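Local coordinates for protein peptidoglycan DD-endopeptidase ShyB (Vibrio cholerae, PDB 2GU1) that hydrolyses the peptide cross-links between peptidoglycan strands as a zinc-dependent DD-endopeptidase, probably making room for new glycans as the cell wall expands, at residues V27-S30 against I31-I35; Q130-K133 against D134-F138; Q154-G158 against E159-G163; R221-P224 against V225-R228; R321-D324 against A325-D329. All coordinates share one frame; numbering follows the deposited sequence.

Contact 1 (V27-S30 against I31-I35); sequences VPYS and ILQKI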
loop_
_atom_site.group_PDB
_atom_site.type_symbol
_atom_site.label_atom_id
_atom_site.label_comp_id
_atom_site.label_asym_id
_atom_site.label_seq_id
_atom_site.Cartn_x
_atom_site.Cartn_y
_atom_site.Cartn_z
ATOM N N VAL A 27 -10.739 24.815 7.243
ATOM C CA VAL A 27 -10.112 24.275 8.457
ATOM C C VAL A 27 -8.774 24.988 8.694
ATOM O O VAL A 27 -7.998 25.193 7.754
ATOM C CB VAL A 27 -9.861 22.758 8.312
ATOM C CG1 VAL A 27 -9.188 22.207 9.569
ATOM C CG2 VAL A 27 -11.178 22.045 8.044
ATOM N N PRO A 28 -8.490 25.379 9.952
ATOM C CA PRO A 28 -7.242 26.073 10.289
ATOM C C PRO A 28 -5.986 25.226 10.075
ATOM O O PRO A 28 -6.020 24.001 10.168
ATOM C CB PRO A 28 -7.431 26.436 11.766
ATOM C CG PRO A 28 -8.926 26.499 11.924
ATOM C CD PRO A 28 -9.377 25.310 11.125
ATOM N N TYR A 29 -4.880 25.902 9.797
ATOM C CA TYR A 29 -3.601 25.242 9.583
ATOM C C TYR A 29 -3.229 24.370 10.783
ATOM O O TYR A 29 -2.842 23.212 10.635
ATOM C CB TYR A 29 -2.520 26.295 9.365
ATOM C CG TYR A 29 -1.126 25.727 9.220
ATOM C CD1 TYR A 29 -0.713 25.134 8.029
ATOM C CD2 TYR A 29 -0.216 25.791 10.275
ATOM C CE1 TYR A 29 0.579 24.619 7.888
ATOM C CE2 TYR A 29 1.078 25.278 10.149
ATOM C CZ TYR A 29 1.467 24.696 8.951
ATOM O OH TYR A 29 2.742 24.203 8.816
ATOM N N SER A 30 -3.350 24.942 11.976
ATOM C CA SER A 30 -3.018 24.236 13.209
ATOM C C SER A 30 -3.739 22.901 13.325
ATOM O O SER A 30 -3.183 21.931 13.851
ATOM C CB SER A 30 -3.377 25.109 14.409
ATOM O OG SER A 30 -4.769 25.349 14.418
ATOM N N ILE A 31 -4.970 22.848 12.827
ATOM C CA ILE A 31 -5.771 21.631 12.878
ATOM C C ILE A 31 -5.283 20.660 11.811
ATOM O O ILE A 31 -5.264 19.449 12.017
ATOM C CB ILE A 31 -7.264 21.940 12.657
ATOM C CG1 ILE A 31 -7.781 22.844 13.786
ATOM C CG2 ILE A 31 -8.055 20.645 12.551
ATOM C CD1 ILE A 31 -7.599 22.288 15.184
ATOM N N LEU A 32 -4.896 21.196 10.663
ATOM C CA LEU A 32 -4.360 20.349 9.607
ATOM C C LEU A 32 -3.143 19.609 10.197
ATOM O O LEU A 32 -3.001 18.400 10.038
ATOM C CB LEU A 32 -3.920 21.210 8.424
ATOM C CG LEU A 32 -3.079 20.478 7.385
ATOM C CD1 LEU A 32 -3.825 19.252 6.918
ATOM C CD2 LEU A 32 -2.769 21.417 6.221
ATOM N N GLN A 33 -2.285 20.346 10.898
ATOM C CA GLN A 33 -1.086 19.757 11.507
ATOM C C GLN A 33 -1.372 18.657 12.534
ATOM O O GLN A 33 -0.591 17.712 12.678
ATOM C CB GLN A 33 -0.222 20.849 12.159
ATOM C CG GLN A 33 0.410 21.818 11.168
ATOM C CD GLN A 33 0.748 21.137 9.857
ATOM O OE1 GLN A 33 -0.004 21.230 8.885
ATOM N NE2 GLN A 33 1.867 20.424 9.830
ATOM N N LYS A 34 -2.480 18.771 13.257
ATOM C CA LYS A 34 -2.814 17.746 14.239
ATOM C C LYS A 34 -3.243 16.457 13.538
ATOM O O LYS A 34 -2.998 15.348 14.038
ATOM C CB LYS A 34 -3.923 18.228 15.183
ATOM C CG LYS A 34 -3.494 19.353 16.128
ATOM C CD LYS A 34 -2.137 19.054 16.788
ATOM C CE LYS A 34 -2.110 17.690 17.494
ATOM N NZ LYS A 34 -0.721 17.246 17.854
ATOM N N ILE A 35 -3.892 16.605 12.384
ATOM C CA ILE A 35 -4.339 15.453 11.605
ATOM C C ILE A 35 -3.116 14.776 10.976
ATOM O O ILE A 35 -2.987 13.556 11.007
ATOM C CB ILE A 35 -5.329 15.890 10.500
ATOM C CG1 ILE A 35 -6.634 16.378 11.144
ATOM C CG2 ILE A 35 -5.586 14.752 9.527
ATOM C CD1 ILE A 35 -7.322 15.349 12.022
#
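Gln33 lays its bent side chain over one face of the Tyr29 ring, one helical turn further on. Its CG stands 4.0 Å from the centroid of the Tyr29 ring, a CH-pi contact shifted toward the rim. A twist at chi2 (-33°) then turns the Gln33 amide almost parallel to the ring, the two planes 11° apart, with OE1 3.6 Å from Tyr29 CE1. Tyr29 CG lies opposite its own backbone N (chi1 176°), putting the ring where the Gln33 side chain can cover one face. On another side of the turn, Val27 and Ile31 meet at about a right angle, methyl to methyl, with Val27 CG1 3.6 Å from Ile31 CG2; the Pro28 ring runs beside Ile31 CG1, pointing the same way. In the backbone, Leu32 N bonds Pro28 O at 3.1 Å in the carbonyl plane, and Gln33 N bonds Tyr29 O at 2.9 Å. Val27 and Leu32 also rest on Phe22 of helix 18-24. Pro28 is the N-cap residue, so this is the first turn of helix 29-38, its i to i+4 bonds just beginning, in the LysM-like domain.

Contact 2 (Q130-K133 against D134-F138); sequences QVMK and DKIDF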
loop_
_atom_site.group_PDB
_atom_site.type_symbol
_atom_site.label_atom_id
_atom_site.label_comp_id
_atom_site.label_asym_id
_atom_site.label_seq_id
_atom_site.Cartn_x
_atom_site.Cartn_y
_atom_site.Cartn_z
ATOM N N GLN A 130 3.082 -9.421 -15.362
ATOM C CA GLN A 130 4.202 -9.388 -14.420
ATOM C C GLN A 130 4.446 -10.780 -13.846
ATOM O O GLN A 130 5.553 -11.301 -13.906
ATOM C CB GLN A 130 3.901 -8.412 -13.279
ATOM C CG GLN A 130 4.888 -8.475 -12.122
ATOM C CD GLN A 130 4.316 -7.885 -10.833
ATOM O OE1 GLN A 130 3.285 -8.346 -10.324
ATOM N NE2 GLN A 130 4.985 -6.866 -10.298
ATOM N N VAL A 131 3.395 -11.380 -13.293
ATOM C CA VAL A 131 3.481 -12.710 -12.703
ATOM C C VAL A 131 3.942 -13.786 -13.684
ATOM O O VAL A 131 4.790 -14.612 -13.353
ATOM C CB VAL A 131 2.111 -13.146 -12.115
ATOM C CG1 VAL A 131 2.126 -14.630 -11.768
ATOM C CG2 VAL A 131 1.789 -12.311 -10.883
ATOM N N MET A 132 3.387 -13.770 -14.890
ATOM C CA MET A 132 3.710 -14.784 -15.894
ATOM C C MET A 132 4.889 -14.494 -16.829
ATOM O O MET A 132 5.170 -15.297 -17.721
ATOM C CB MET A 132 2.473 -15.056 -16.758
ATOM C CG MET A 132 1.209 -15.415 -15.982
ATOM S SD MET A 132 1.422 -16.889 -14.988
ATOM C CE MET A 132 1.202 -18.142 -16.191
ATOM N N LYS A 133 5.586 -13.381 -16.630
ATOM C CA LYS A 133 6.685 -13.019 -17.533
ATOM C C LYS A 133 7.744 -14.083 -17.839
ATOM O O LYS A 133 8.223 -14.166 -18.967
ATOM C CB LYS A 133 7.375 -11.740 -17.046
ATOM C CG LYS A 133 8.221 -11.893 -15.804
ATOM C CD LYS A 133 9.094 -10.661 -15.622
ATOM C CE LYS A 133 9.990 -10.780 -14.404
ATOM N NZ LYS A 133 9.201 -10.782 -13.147
ATOM N N ASP A 134 8.113 -14.896 -16.857
ATOM C CA ASP A 134 9.123 -15.926 -17.088
ATOM C C ASP A 134 8.554 -17.207 -17.689
ATOM O O ASP A 134 9.270 -17.969 -18.342
ATOM C CB ASP A 134 9.856 -16.254 -15.786
ATOM C CG ASP A 134 10.567 -15.053 -15.204
ATOM O OD1 ASP A 134 11.307 -14.386 -15.955
ATOM O OD2 ASP A 134 10.390 -14.775 -13.999
ATOM N N LYS A 135 7.266 -17.446 -17.471
ATOM C CA LYS A 135 6.629 -18.645 -17.993
ATOM C C LYS A 135 6.024 -18.398 -19.373
ATOM O O LYS A 135 5.799 -19.342 -20.130
ATOM C CB LYS A 135 5.542 -19.126 -17.023
ATOM C CG LYS A 135 6.033 -19.357 -15.592
ATOM C CD LYS A 135 6.960 -20.565 -15.478
ATOM C CE LYS A 135 6.200 -21.835 -15.113
ATOM N NZ LYS A 135 5.117 -22.158 -16.079
ATOM N N ILE A 136 5.773 -17.132 -19.701
ATOM C CA ILE A 136 5.183 -16.784 -20.990
ATOM C C ILE A 136 5.832 -15.575 -21.664
ATOM O O ILE A 136 6.064 -14.544 -21.032
ATOM C CB ILE A 136 3.669 -16.477 -20.853
ATOM C CG1 ILE A 136 2.926 -17.706 -20.329
ATOM C CG2 ILE A 136 3.094 -16.059 -22.201
ATOM C CD1 ILE A 136 1.427 -17.507 -20.204
ATOM N N ASP A 137 6.121 -15.721 -22.954
ATOM C CA ASP A 137 6.700 -14.644 -23.750
ATOM C C ASP A 137 5.497 -14.038 -24.461
ATOM O O ASP A 137 5.046 -14.566 -25.477
ATOM C CB ASP A 137 7.685 -15.205 -24.785
ATOM C CG ASP A 137 8.396 -14.111 -25.582
ATOM O OD1 ASP A 137 7.714 -13.206 -26.115
ATOM O OD2 ASP A 137 9.642 -14.162 -25.682
ATOM N N PHE A 138 4.971 -12.941 -23.918
ATOM C CA PHE A 138 3.802 -12.290 -24.499
ATOM C C PHE A 138 4.060 -11.659 -25.863
ATOM O O PHE A 138 3.307 -10.793 -26.316
ATOM C CB PHE A 138 3.239 -11.244 -23.527
ATOM C CG PHE A 138 2.665 -11.839 -22.267
ATOM C CD1 PHE A 138 3.488 -12.165 -21.194
ATOM C CD2 PHE A 138 1.304 -12.130 -22.179
ATOM C CE1 PHE A 138 2.968 -12.777 -20.052
ATOM C CE2 PHE A 138 0.772 -12.742 -21.042
ATOM C CZ PHE A 138 1.605 -13.066 -19.977
#
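Met132 O receives the amide of Ile136 as the chain leaves helix 122-132, and this bond closes the turn. The Ile136 N to Met132 O distance is 2.8 Å, and the donor stands almost straight out from the carbonyl, the C=O...N angle being 179°. Lys135 N also approaches Met132 O, at 3.0 Å, but this second bond is weak and bent. After Ile136, whose backbone is extended, the chain moves on from Met132, and the Phe138 ring reaches back to it.

The Met132 side chain meets both Ile136 and Phe138. Its CB touches the edge of the Phe138 ring in the ring plane, 3.9 Å from Phe138 CZ. The thioether, bent at chi2 and again at chi3 (-81°), carries its terminal methyl in another direction, to lie 4.1 Å from Ile136 CD1. Ile136 CG2 in turn sits over the centre of one face of the Phe138 ring, 3.8 Å above its plane, so the ring is met on a face by isoleucine and at its edge by methionine. On the exposed side, Lys133 and Asp134 run side by side in the same direction; Lys133 NZ stays 4.3 Å from Asp134 OD2, an attraction of opposite charges beyond salt-bridge range.

The apolar side of the turn faces the sheet of the Csd3-like second domain. Met132 packs on Ile170 of strand 160-173 and on Val179 and Ala181 of strand 179-183, while Ile136 and Phe138 both touch Phe172, joining the helix end to two adjacent strands.

Contact 3 (Q154-G158 against E159-G163); sequences QQYLG and EHNTG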
loop_
_atom_site.group_PDB
_atom_site.type_symbol
_atom_site.label_atom_id
_atom_site.label_comp_id
_atom_site.label_asym_id
_atom_site.label_seq_id
_atom_site.Cartn_x
_atom_site.Cartn_y
_atom_site.Cartn_z
ATOM N N GLN A 154 -14.022 -10.780 -5.922
ATOM C CA GLN A 154 -14.495 -9.402 -5.824
ATOM C C GLN A 154 -15.279 -9.220 -4.536
ATOM O O GLN A 154 -16.170 -10.005 -4.234
ATOM C CB GLN A 154 -15.395 -9.055 -7.009
ATOM C CG GLN A 154 -14.657 -8.771 -8.304
ATOM C CD GLN A 154 -15.615 -8.500 -9.451
ATOM O OE1 GLN A 154 -15.241 -7.912 -10.463
ATOM N NE2 GLN A 154 -16.857 -8.942 -9.297
ATOM N N GLN A 155 -14.949 -8.180 -3.780
ATOM C CA GLN A 155 -15.648 -7.929 -2.533
ATOM C C GLN A 155 -16.867 -7.056 -2.780
ATOM O O GLN A 155 -16.811 -6.069 -3.522
ATOM C CB GLN A 155 -14.714 -7.258 -1.524
ATOM C CG GLN A 155 -15.349 -6.948 -0.176
ATOM C CD GLN A 155 -14.358 -6.308 0.782
ATOM O OE1 GLN A 155 -13.558 -5.466 0.383
ATOM N NE2 GLN A 155 -14.417 -6.699 2.056
ATOM N N TYR A 156 -17.976 -7.453 -2.171
ATOM C CA TYR A 156 -19.230 -6.722 -2.278
ATOM C C TYR A 156 -19.741 -6.408 -0.880
ATOM O O TYR A 156 -19.304 -6.999 0.100
ATOM C CB TYR A 156 -20.288 -7.560 -3.007
ATOM C CG TYR A 156 -20.325 -7.345 -4.500
ATOM C CD1 TYR A 156 -19.232 -7.682 -5.302
ATOM C CD2 TYR A 156 -21.444 -6.782 -5.113
ATOM C CE1 TYR A 156 -19.252 -7.460 -6.679
ATOM C CE2 TYR A 156 -21.476 -6.557 -6.492
ATOM C CZ TYR A 156 -20.378 -6.899 -7.267
ATOM O OH TYR A 156 -20.407 -6.687 -8.625
ATOM N N LEU A 157 -20.645 -5.445 -0.807
ATOM C CA LEU A 157 -21.288 -5.071 0.439
ATOM C C LEU A 157 -22.742 -5.114 0.024
ATOM O O LEU A 157 -23.207 -4.245 -0.710
ATOM C CB LEU A 157 -20.918 -3.656 0.869
ATOM C CG LEU A 157 -21.579 -3.266 2.198
ATOM C CD1 LEU A 157 -21.193 -4.269 3.282
ATOM C CD2 LEU A 157 -21.153 -1.860 2.591
ATOM N N GLY A 158 -23.459 -6.133 0.477
ATOM C CA GLY A 158 -24.838 -6.255 0.062
ATOM C C GLY A 158 -24.801 -6.432 -1.445
ATOM O O GLY A 158 -24.161 -7.353 -1.949
ATOM N N GLU A 159 -25.442 -5.523 -2.168
ATOM C CA GLU A 159 -25.496 -5.598 -3.623
ATOM C C GLU A 159 -24.516 -4.638 -4.292
ATOM O O GLU A 159 -24.482 -4.526 -5.520
ATOM C CB GLU A 159 -26.919 -5.287 -4.089
ATOM C CG GLU A 159 -27.401 -3.904 -3.679
ATOM C CD GLU A 159 -28.915 -3.820 -3.547
ATOM O OE1 GLU A 159 -29.432 -2.698 -3.349
ATOM O OE2 GLU A 159 -29.585 -4.874 -3.632
ATOM N N HIS A 160 -23.715 -3.953 -3.483
ATOM C CA HIS A 160 -22.761 -2.990 -4.004
ATOM C C HIS A 160 -21.332 -3.506 -4.066
ATOM O O HIS A 160 -20.821 -4.093 -3.111
ATOM C CB HIS A 160 -22.808 -1.717 -3.165
ATOM C CG HIS A 160 -24.158 -1.071 -3.138
ATOM N ND1 HIS A 160 -24.712 -0.461 -4.242
ATOM C CD2 HIS A 160 -25.076 -0.966 -2.147
ATOM C CE1 HIS A 160 -25.914 -0.007 -3.933
ATOM N NE2 HIS A 160 -26.158 -0.300 -2.669
ATOM N N ASN A 161 -20.704 -3.279 -5.214
ATOM C CA ASN A 161 -19.328 -3.679 -5.444
ATOM C C ASN A 161 -18.472 -2.643 -4.719
ATOM O O ASN A 161 -18.620 -1.441 -4.936
ATOM C CB ASN A 161 -19.046 -3.680 -6.949
ATOM C CG ASN A 161 -17.688 -4.263 -7.296
ATOM O OD1 ASN A 161 -17.450 -4.653 -8.440
ATOM N ND2 ASN A 161 -16.788 -4.312 -6.324
ATOM N N THR A 162 -17.592 -3.110 -3.842
ATOM C CA THR A 162 -16.735 -2.210 -3.074
ATOM C C THR A 162 -15.576 -1.681 -3.905
ATOM O O THR A 162 -14.995 -0.646 -3.589
ATOM C CB THR A 162 -16.162 -2.917 -1.835
ATOM O OG1 THR A 162 -15.207 -3.908 -2.246
ATOM C CG2 THR A 162 -17.273 -3.596 -1.051
ATOM N N GLY A 163 -15.248 -2.389 -4.978
ATOM C CA GLY A 163 -14.134 -1.980 -5.810
ATOM C C GLY A 163 -12.882 -2.761 -5.443
ATOM O O GLY A 163 -11.874 -2.718 -6.157
#
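The Tyr156 ring lies flat against Asn161, its partner in a non-hydrogen-bonded antiparallel pair. Asn161 CA sits over the ring centre, 3.6 Å from the centroid of Tyr156 and only 6° off the normal, a CH-pi contact. From there the Asn161 side chain follows the same face outward: its CB is 3.5 Å from Tyr156 CZ, and the amide stacks on the phenol with the planes 23° apart. The asparagine CG stands opposite the backbone N (chi1 -172°), which keeps the amide over the ring.

Thr162 crosses the Gln155 side chain obliquely. It gives Gln155 O two hydrogen bonds from the same face of the carbonyl: OG1 at 3.0 Å, high above the plane, and backbone N at 3.1 Å, tilted less. OG1 is also hydrogen-bonded to Asn164 N. Thr162 CG2 packs against the other strand's backbone, 3.7 Å from Tyr156 C.

His160 N to Leu157 O, 2.8 Å, closes a type II' turn, and Leu157 N to His160 O, 2.7 Å, completes the hydrogen-bonded pair. Gly158 takes the turn's first corner with positive phi.

This is the tip of the hairpin of strands 147-157 and 160-173. Strand 97-106 flanks it, placing Arg99 in a cation-pi contact with Tyr156 and Glu97 OE2 on Gly158 N; Leu157 and His160 reach Ile73, and Gln155 and Thr162 reach Val74, in the LysM-like domain.

Contact 4 (R221-P224 against V225-R228); sequences RKHP and VTGR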
loop_
_atom_site.group_PDB
_atom_site.type_symbol
_atom_site.label_atom_id
_atom_site.label_comp_id
_atom_site.label_asym_id
_atom_site.label_seq_id
_atom_site.Cartn_x
_atom_site.Cartn_y
_atom_site.Cartn_z
ATOM N N ARG A 221 1.326 -0.398 21.306
ATOM C CA ARG A 221 2.125 0.589 22.032
ATOM C C ARG A 221 1.250 1.702 22.609
ATOM O O ARG A 221 0.350 2.209 21.937
ATOM C CB ARG A 221 3.184 1.203 21.115
ATOM C CG ARG A 221 4.115 2.172 21.824
ATOM C CD ARG A 221 5.041 2.890 20.852
ATOM N NE ARG A 221 4.289 3.602 19.823
ATOM C CZ ARG A 221 4.829 4.420 18.924
ATOM N NH1 ARG A 221 6.138 4.642 18.922
ATOM N NH2 ARG A 221 4.056 5.011 18.019
ATOM N N LYS A 222 1.515 2.075 23.857
ATOM C CA LYS A 222 0.752 3.132 24.512
ATOM C C LYS A 222 1.592 4.396 24.617
ATOM O O LYS A 222 2.796 4.333 24.872
ATOM C CB LYS A 222 0.310 2.691 25.910
ATOM C CG LYS A 222 -0.684 1.542 25.914
ATOM C CD LYS A 222 -1.066 1.150 27.336
ATOM C CE LYS A 222 -2.097 0.030 27.339
ATOM N NZ LYS A 222 -3.345 0.428 26.628
ATOM N N HIS A 223 0.954 5.544 24.413
ATOM C CA HIS A 223 1.659 6.813 24.489
ATOM C C HIS A 223 2.051 7.081 25.938
ATOM O O HIS A 223 1.234 6.931 26.851
ATOM C CB HIS A 223 0.779 7.950 23.977
ATOM C CG HIS A 223 1.514 9.240 23.795
ATOM N ND1 HIS A 223 2.334 9.481 22.714
ATOM C CD2 HIS A 223 1.580 10.346 24.571
ATOM C CE1 HIS A 223 2.874 10.682 22.833
ATOM N NE2 HIS A 223 2.432 11.227 23.952
ATOM N N PRO A 224 3.308 7.488 26.167
ATOM C CA PRO A 224 3.800 7.770 27.516
ATOM C C PRO A 224 3.058 8.899 28.227
ATOM O O PRO A 224 2.836 8.833 29.436
ATOM C CB PRO A 224 5.271 8.101 27.279
ATOM C CG PRO A 224 5.244 8.754 25.926
ATOM C CD PRO A 224 4.326 7.833 25.157
ATOM N N VAL A 225 2.664 9.922 27.472
ATOM C CA VAL A 225 1.969 11.066 28.051
ATOM C C VAL A 225 0.477 10.861 28.323
ATOM O O VAL A 225 0.001 11.157 29.418
ATOM C CB VAL A 225 2.132 12.322 27.157
ATOM C CG1 VAL A 225 1.460 13.521 27.814
ATOM C CG2 VAL A 225 3.611 12.603 26.909
ATOM N N THR A 226 -0.254 10.349 27.335
ATOM C CA THR A 226 -1.700 10.151 27.460
ATOM C C THR A 226 -2.156 8.743 27.831
ATOM O O THR A 226 -3.292 8.554 28.271
ATOM C CB THR A 226 -2.413 10.491 26.149
ATOM O OG1 THR A 226 -2.101 9.483 25.177
ATOM C CG2 THR A 226 -1.960 11.850 25.628
ATOM N N GLY A 227 -1.292 7.756 27.623
ATOM C CA GLY A 227 -1.654 6.385 27.932
ATOM C C GLY A 227 -2.538 5.753 26.870
ATOM O O GLY A 227 -2.947 4.599 27.000
ATOM N N ARG A 228 -2.845 6.507 25.819
ATOM C CA ARG A 228 -3.674 5.996 24.732
ATOM C C ARG A 228 -2.820 5.163 23.773
ATOM O O ARG A 228 -1.614 5.379 23.659
ATOM C CB ARG A 228 -4.330 7.158 23.973
ATOM C CG ARG A 228 -5.362 7.943 24.787
ATOM C CD ARG A 228 -6.161 8.912 23.914
ATOM N NE ARG A 228 -5.365 10.040 23.444
ATOM C CZ ARG A 228 -5.374 11.252 23.993
ATOM N NH1 ARG A 228 -6.144 11.512 25.042
ATOM N NH2 ARG A 228 -4.605 12.210 23.491
#
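Two backbone hydrogen bonds link His223 to the residues that follow it and close the loop. His223 N meets Arg228 O at 2.7 Å in a nearly straight bond (172° at the hydrogen), while His223 O takes Gly227 N at 2.8 Å with more bend. The chain reverses through Pro224, Val225 and Thr226, and Gly227 at positive phi completes the bend.

A side-chain bond steadies the return: Thr226 OG1 accepts from Arg228 N at 3.1 Å, an ST turn. Chi1 of 71° places the hydroxyl between the threonine N and C, near enough to the backbone to take this amide.

Van der Waals contacts gather round the imidazole. His223 and Val225 lie side by side, with His223 CD2 3.3 Å from Val225 CB; Pro224 CD comes over one ring face, and Thr226 N lies at the edge in the ring plane. Elsewhere in the loop, Thr226 CB sits 3.7 Å above the guanidinium plane of Arg228, over its centre.

The charged ends turn elsewhere. Arg228 NH2 makes a salt bridge with Asp84, tying the loop to the LysM-like domain. Arg221 NE bonds Val230 O, and its side chain lies about 4 Å from that of the zinc ligand His232 and about 6 Å from the zinc ion. The loop's fold thus rests on backbone bonds and the Thr226 hydroxyl, while its two arginines bond to residues outside it.

Contact 5 (R321-D324 against A325-D329); sequences RPVD and AMKAD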
loop_
_atom_site.group_PDB
_atom_site.type_symbol
_atom_site.label_atom_id
_atom_site.label_comp_id
_atom_site.label_asym_id
_atom_site.label_seq_id
_atom_site.Cartn_x
_atom_site.Cartn_y
_atom_site.Cartn_z
ATOM N N ARG A 321 -2.073 -3.600 5.112
ATOM C CA ARG A 321 -2.090 -3.672 6.569
ATOM C C ARG A 321 -0.653 -3.860 7.063
ATOM O O ARG A 321 0.037 -4.808 6.663
ATOM C CB ARG A 321 -2.905 -4.868 7.057
ATOM C CG ARG A 321 -4.323 -4.974 6.522
ATOM C CD ARG A 321 -4.967 -6.244 7.080
ATOM N NE ARG A 321 -6.255 -6.552 6.465
ATOM C CZ ARG A 321 -7.427 -6.378 7.063
ATOM N NH1 ARG A 321 -7.478 -5.892 8.298
ATOM N NH2 ARG A 321 -8.549 -6.702 6.432
ATOM N N PRO A 322 -0.184 -2.978 7.952
ATOM C CA PRO A 322 1.192 -3.172 8.420
ATOM C C PRO A 322 1.375 -4.451 9.244
ATOM O O PRO A 322 0.486 -4.855 9.990
ATOM C CB PRO A 322 1.477 -1.896 9.217
ATOM C CG PRO A 322 0.120 -1.441 9.666
ATOM C CD PRO A 322 -0.754 -1.719 8.459
ATOM N N VAL A 323 2.525 -5.100 9.072
ATOM C CA VAL A 323 2.846 -6.323 9.802
ATOM C C VAL A 323 4.295 -6.188 10.266
ATOM O O VAL A 323 5.054 -5.384 9.717
ATOM C CB VAL A 323 2.734 -7.584 8.904
ATOM C CG1 VAL A 323 1.358 -7.649 8.241
ATOM C CG2 VAL A 323 3.842 -7.579 7.859
ATOM N N ASP A 324 4.670 -6.967 11.275
ATOM C CA ASP A 324 6.029 -6.940 11.807
ATOM C C ASP A 324 6.995 -7.374 10.704
ATOM O O ASP A 324 6.954 -8.519 10.256
ATOM C CB ASP A 324 6.140 -7.893 13.002
ATOM C CG ASP A 324 7.401 -7.674 13.808
ATOM O OD1 ASP A 324 8.442 -7.320 13.213
ATOM O OD2 ASP A 324 7.353 -7.862 15.045
ATOM N N ALA A 325 7.857 -6.458 10.267
ATOM C CA ALA A 325 8.821 -6.748 9.208
ATOM C C ALA A 325 9.794 -7.859 9.595
ATOM O O ALA A 325 10.357 -8.523 8.732
ATOM C CB ALA A 325 9.601 -5.491 8.855
ATOM N N MET A 326 9.992 -8.059 10.892
ATOM C CA MET A 326 10.912 -9.089 11.355
ATOM C C MET A 326 10.255 -10.445 11.643
ATOM O O MET A 326 10.919 -11.353 12.140
ATOM C CB MET A 326 11.635 -8.602 12.610
ATOM C CG MET A 326 12.376 -7.288 12.435
ATOM S SD MET A 326 13.735 -7.377 11.247
ATOM C CE MET A 326 12.939 -6.823 9.738
ATOM N N LYS A 327 8.972 -10.596 11.318
ATOM C CA LYS A 327 8.272 -11.854 11.597
ATOM C C LYS A 327 8.714 -13.065 10.766
ATOM O O LYS A 327 9.099 -12.944 9.602
ATOM C CB LYS A 327 6.756 -11.667 11.470
ATOM C CG LYS A 327 6.215 -11.630 10.061
ATOM C CD LYS A 327 4.698 -11.553 10.109
ATOM C CE LYS A 327 4.082 -11.658 8.729
ATOM N NZ LYS A 327 2.596 -11.749 8.807
ATOM N N ALA A 328 8.635 -14.238 11.391
ATOM C CA ALA A 328 9.040 -15.503 10.780
ATOM C C ALA A 328 8.469 -15.808 9.398
ATOM O O ALA A 328 9.204 -15.819 8.409
ATOM C CB ALA A 328 8.724 -16.656 11.736
ATOM N N ASP A 329 7.166 -16.067 9.328
ATOM C CA ASP A 329 6.530 -16.399 8.055
ATOM C C ASP A 329 6.320 -15.197 7.146
ATOM O O ASP A 329 5.498 -14.322 7.425
ATOM C CB ASP A 329 5.181 -17.086 8.285
ATOM C CG ASP A 329 4.117 -16.126 8.786
ATOM O OD1 ASP A 329 4.284 -15.570 9.892
ATOM O OD2 ASP A 329 3.116 -15.924 8.068
#
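A type I beta turn from Asp324 to Lys327 follows the edge strand 321-323 of the M23 peptidase domain, and Asp324 holds it through both backbone and side chain. The closing bond runs from Lys327 N to Asp324 O, 3.1 Å long; its N-H points well at the oxygen (163°), although the donor stands above the carbonyl plane and not on a lone pair. Inside the turn, Asp324 OD1 accepts from Met326 N at 2.9 Å. The amide comes to the anti side of the carboxylate, 29° out of its plane. This is the Asx-turn arrangement, in which an aspartate oxygen takes the amide two residues on. Asp324 CG is anti to the backbone N (chi1 -166°), which swings the carboxylate forward over the turn, where OD1 also lies 3.5 Å from Met326 CB.

Ala325 turns its methyl to the strands, against Phe314 and Val316 of strand 312-318 and Thr235 of strand 235-237. Met326 bends at chi2 and chi3 and packs on Phe237, while Arg203 NH1 bonds the carbonyl oxygens of both Ala325 and Lys327. The turn thus lies against the strands that carry the zinc ligands Asp236 and His313, the side chain of Ala325 about 11 Å from the metal.

Lys327 doubles back past the aspartate carbonyl, its CG 3.2 Å from Asp324 O. Beyond CG the chain is extended and crosses Val323 obliquely, which brings its CE to 4.2 Å from Val323 CG2.

In the fold
The five contacts follow the chain in numerical order without overlap, and none touches another. Contact 1 belongs to the LysM-like domain, contacts 2 and 3 to the Csd3-like second domain. Contact 3 is a hairpin tip of its five-stranded sheet, and contact 2 the end of a helix packed on that sheet; their centres are 31 Å apart. Contact 4 precedes the zinc ligands, and contact 5 follows them beside the peptidase sheet. Contacts 1 and 4, about 8 Å apart at their nearest atoms, probably lie where the LysM-like domain meets the zinc side of the peptidase. Contacts 3 and 5 approach to about 7 Å between nearest atoms, whereas contacts 2 and 4 lie 49 Å apart between centres.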